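Long-range contact in regulatory protein MarR (Planctomyces limnophilus, PDB 3U2R), which probably binds DNA as a transcription factor of the MarR family, through a winged helix-turn-helix domain: residues G90-T95 with V104-T109. Numbering follows the deposited sequence.
Sequences GLVLRT and VEVALT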
ATOM      1  N   GLY A  90      38.525  12.490 -10.223  1.00 48.62           N
ATOM      2  CA  GLY A  90      38.643  12.320 -11.676  1.00 45.32           C
ATOM      3  C   GLY A  90      37.271  12.125 -12.315  1.00 46.91           C
ATOM      4  O   GLY A  90      37.157  11.564 -13.386  1.00 45.24           O
ATOM      5  N   LEU A  91      36.183  12.515 -11.639  1.00 46.07           N
ATOM      6  CA  LEU A  91      34.836  12.265 -12.176  1.00 43.84           C
ATOM      7  C   LEU A  91      34.338  13.409 -13.070  1.00 47.94           C
ATOM      8  O   LEU A  91      33.390  13.208 -13.844  1.00 46.75           O
ATOM      9  CB  LEU A  91      33.837  12.025 -11.029  1.00 43.36           C
ATOM     10  CG  LEU A  91      34.115  10.810 -10.172  1.00 47.27           C
ATOM     11  CD1 LEU A  91      33.168  10.808  -9.025  1.00 47.70           C
ATOM     12  CD2 LEU A  91      33.984   9.480 -10.956  1.00 47.79           C
ATOM     13  N   VAL A  92      34.914  14.605 -12.904  1.00 45.15           N
ATOM     14  CA  VAL A  92      34.600  15.797 -13.687  1.00 44.44           C
ATOM     15  C   VAL A  92      35.890  16.498 -14.079  1.00 48.67           C
ATOM     16  O   VAL A  92      36.904  16.244 -13.464  1.00 49.10           O
ATOM     17  CB  VAL A  92      33.680  16.757 -12.971  1.00 47.39           C
ATOM     18  CG1 VAL A  92      32.385  16.081 -12.583  1.00 46.67           C
ATOM     19  CG2 VAL A  92      34.378  17.403 -11.769  1.00 48.69           C
ATOM     20  N   LEU A  93      35.861  17.295 -15.139  1.00 45.88           N
ATOM     21  CA  LEU A  93      37.024  18.052 -15.615  1.00 45.69           C
ATOM     22  C   LEU A  93      36.687  19.549 -15.638  1.00 49.24           C
ATOM     23  O   LEU A  93      35.732  19.957 -16.277  1.00 45.26           O
ATOM     24  CB  LEU A  93      37.448  17.575 -16.990  1.00 45.67           C
ATOM     25  CG  LEU A  93      38.733  18.211 -17.522  1.00 53.01           C
ATOM     26  CD1 LEU A  93      39.920  17.807 -16.714  1.00 52.61           C
ATOM     27  CD2 LEU A  93      38.939  17.897 -18.909  1.00 54.38           C
ATOM     28  N   ARG A  94      37.485  20.357 -14.970  1.00 49.44           N
ATOM     29  CA  ARG A  94      37.279  21.804 -14.958  1.00 51.06           C
ATOM     30  C   ARG A  94      38.048  22.496 -16.049  1.00 53.75           C
ATOM     31  O   ARG A  94      39.196  22.150 -16.341  1.00 55.23           O
ATOM     32  CB  ARG A  94      37.695  22.396 -13.616  1.00 53.38           C
ATOM     33  CG  ARG A  94      36.662  22.193 -12.548  1.00 64.05           C
ATOM     34  CD  ARG A  94      37.197  22.688 -11.207  1.00 77.06           C
ATOM     35  NE  ARG A  94      36.158  22.847 -10.194  1.00 83.71           N
ATOM     36  CZ  ARG A  94      36.326  22.709  -8.881  1.00101.06           C
ATOM     37  NH1 ARG A  94      35.310  22.902  -8.053  1.00 91.25           N
ATOM     38  NH2 ARG A  94      37.510  22.356  -8.386  1.00 90.67           N
ATOM     39  N   THR A  95      37.429  23.505 -16.643  1.00 51.78           N
ATOM     40  CA  THR A  95      38.088  24.339 -17.664  1.00 53.32           C
ATOM     41  C   THR A  95      37.785  25.790 -17.330  1.00 59.61           C
ATOM     42  O   THR A  95      36.618  26.160 -17.288  1.00 59.50           O
ATOM     43  CB  THR A  95      37.618  23.965 -19.067  1.00 55.34           C
ATOM     44  OG1 THR A  95      37.806  22.558 -19.222  1.00 56.10           O
ATOM     45  CG2 THR A  95      38.430  24.676 -20.153  1.00 56.32           C
ATOM     46  N   VAL A 104      34.425  28.930 -14.467  1.00 58.10           N
ATOM     47  CA  VAL A 104      34.931  27.577 -14.510  1.00 55.97           C
ATOM     48  C   VAL A 104      33.815  26.689 -15.080  1.00 56.39           C
ATOM     49  O   VAL A 104      32.754  26.592 -14.475  1.00 56.12           O
ATOM     50  CB  VAL A 104      35.430  27.103 -13.114  1.00 59.36           C
ATOM     51  CG1 VAL A 104      35.865  25.618 -13.160  1.00 59.07           C
ATOM     52  CG2 VAL A 104      36.562  27.990 -12.624  1.00 61.17           C
ATOM     53  N   GLU A 105      34.028  26.128 -16.274  1.00 52.68           N
ATOM     54  CA  GLU A 105      33.104  25.187 -16.889  1.00 53.59           C
ATOM     55  C   GLU A 105      33.507  23.802 -16.423  1.00 56.40           C
ATOM     56  O   GLU A 105      34.694  23.531 -16.273  1.00 54.56           O
ATOM     57  CB  GLU A 105      33.113  25.273 -18.422  1.00 56.86           C
ATOM     58  CG  GLU A 105      32.521  26.577 -18.917  1.00 70.03           C
ATOM     59  CD  GLU A 105      32.218  26.559 -20.399  1.00100.25           C
ATOM     60  OE1 GLU A 105      33.156  26.294 -21.184  1.00104.93           O
ATOM     61  OE2 GLU A 105      31.040  26.775 -20.774  1.00 98.23           O
ATOM     62  N   VAL A 106      32.528  22.968 -16.110  1.00 53.80           N
ATOM     63  CA  VAL A 106      32.750  21.615 -15.600  1.00 51.21           C
ATOM     64  C   VAL A 106      32.038  20.660 -16.537  1.00 52.21           C
ATOM     65  O   VAL A 106      30.863  20.884 -16.794  1.00 49.65           O
ATOM     66  CB  VAL A 106      32.156  21.528 -14.156  1.00 53.68           C
ATOM     67  CG1 VAL A 106      32.499  20.192 -13.492  1.00 51.45           C
ATOM     68  CG2 VAL A 106      32.635  22.696 -13.302  1.00 53.60           C
ATOM     69  N   ALA A 107      32.714  19.588 -16.978  1.00 45.61           N
ATOM     70  CA  ALA A 107      32.145  18.548 -17.812  1.00 43.39           C
ATOM     71  C   ALA A 107      32.385  17.176 -17.150  1.00 46.74           C
ATOM     72  O   ALA A 107      33.351  16.963 -16.383  1.00 45.01           O
ATOM     73  CB  ALA A 107      32.805  18.603 -19.205  1.00 45.22           C
ATOM     74  N   LEU A 108      31.556  16.223 -17.507  1.00 44.82           N
ATOM     75  CA  LEU A 108      31.775  14.848 -17.047  1.00 44.73           C
ATOM     76  C   LEU A 108      32.974  14.257 -17.768  1.00 43.37           C
ATOM     77  O   LEU A 108      33.251  14.674 -18.879  1.00 41.35           O
ATOM     78  CB  LEU A 108      30.580  13.935 -17.390  1.00 46.52           C
ATOM     79  CG  LEU A 108      29.490  13.635 -16.441  1.00 54.59           C
ATOM     80  CD1 LEU A 108      28.739  12.424 -16.933  1.00 57.64           C
ATOM     81  CD2 LEU A 108      29.970  13.422 -15.016  1.00 56.23           C
ATOM     82  N   THR A 109      33.672  13.319 -17.138  1.00 42.14           N
ATOM     83  CA  THR A 109      34.778  12.514 -17.730  1.00 42.44           C
ATOM     84  C   THR A 109      34.241  11.147 -18.049  1.00 45.99           C
ATOM     85  O   THR A 109      33.118  10.825 -17.646  1.00 44.97           O
ATOM     86  CB  THR A 109      35.916  12.369 -16.743  1.00 47.55           C
ATOM     87  OG1 THR A 109      35.396  11.722 -15.584  1.00 40.24           O
ATOM     88  CG2 THR A 109      36.521  13.686 -16.372  1.00 41.27           C
TER
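With chi1 of T109 at 59°, OG1 lies between its own N and carbonyl carbon and faces the start of the other segment, where it donates to G90 O at 2.8 Å. The donor stands 21° out of that carbonyl plane. T109 is also the N-cap of helix 110-148, its OG1 accepting from the N of G112, while G90, with positive phi, closes helix 78-88 in a Schellman motif; one hydroxyl therefore ties the end of one helix to the start of the next. A weak bond from T109 N to L91 O, 3.3 Å long, runs beside it. Beyond this junction the segments pair as antiparallel strands, their axes at 155°. L93 N donates to A107 O at 2.8 Å, and A107 N returns a bond to L93 O; T95 and E105 form the next hydrogen-bonded pair. These strands are the two long arms of the beta hairpin that makes the wing of the winged helix-turn-helix fold, and the short strand 63-64 pairs antiparallel on the other side of 103-108, with V106 bonded to M63. On the face carrying R94 and V106, CG1 of V106 meets V92 CB at 3.7 Å, and both valines continue into the core against helices 46-58 and 78-88. R94 runs extended from CG to NE, its CG 3.6 Å from V104 CG1, and V104 CG1 lies obliquely to the guanidinium. At the far end of the side chain, NH2 of R94 forms a salt bridge with D84 OD1 of helix 78-88.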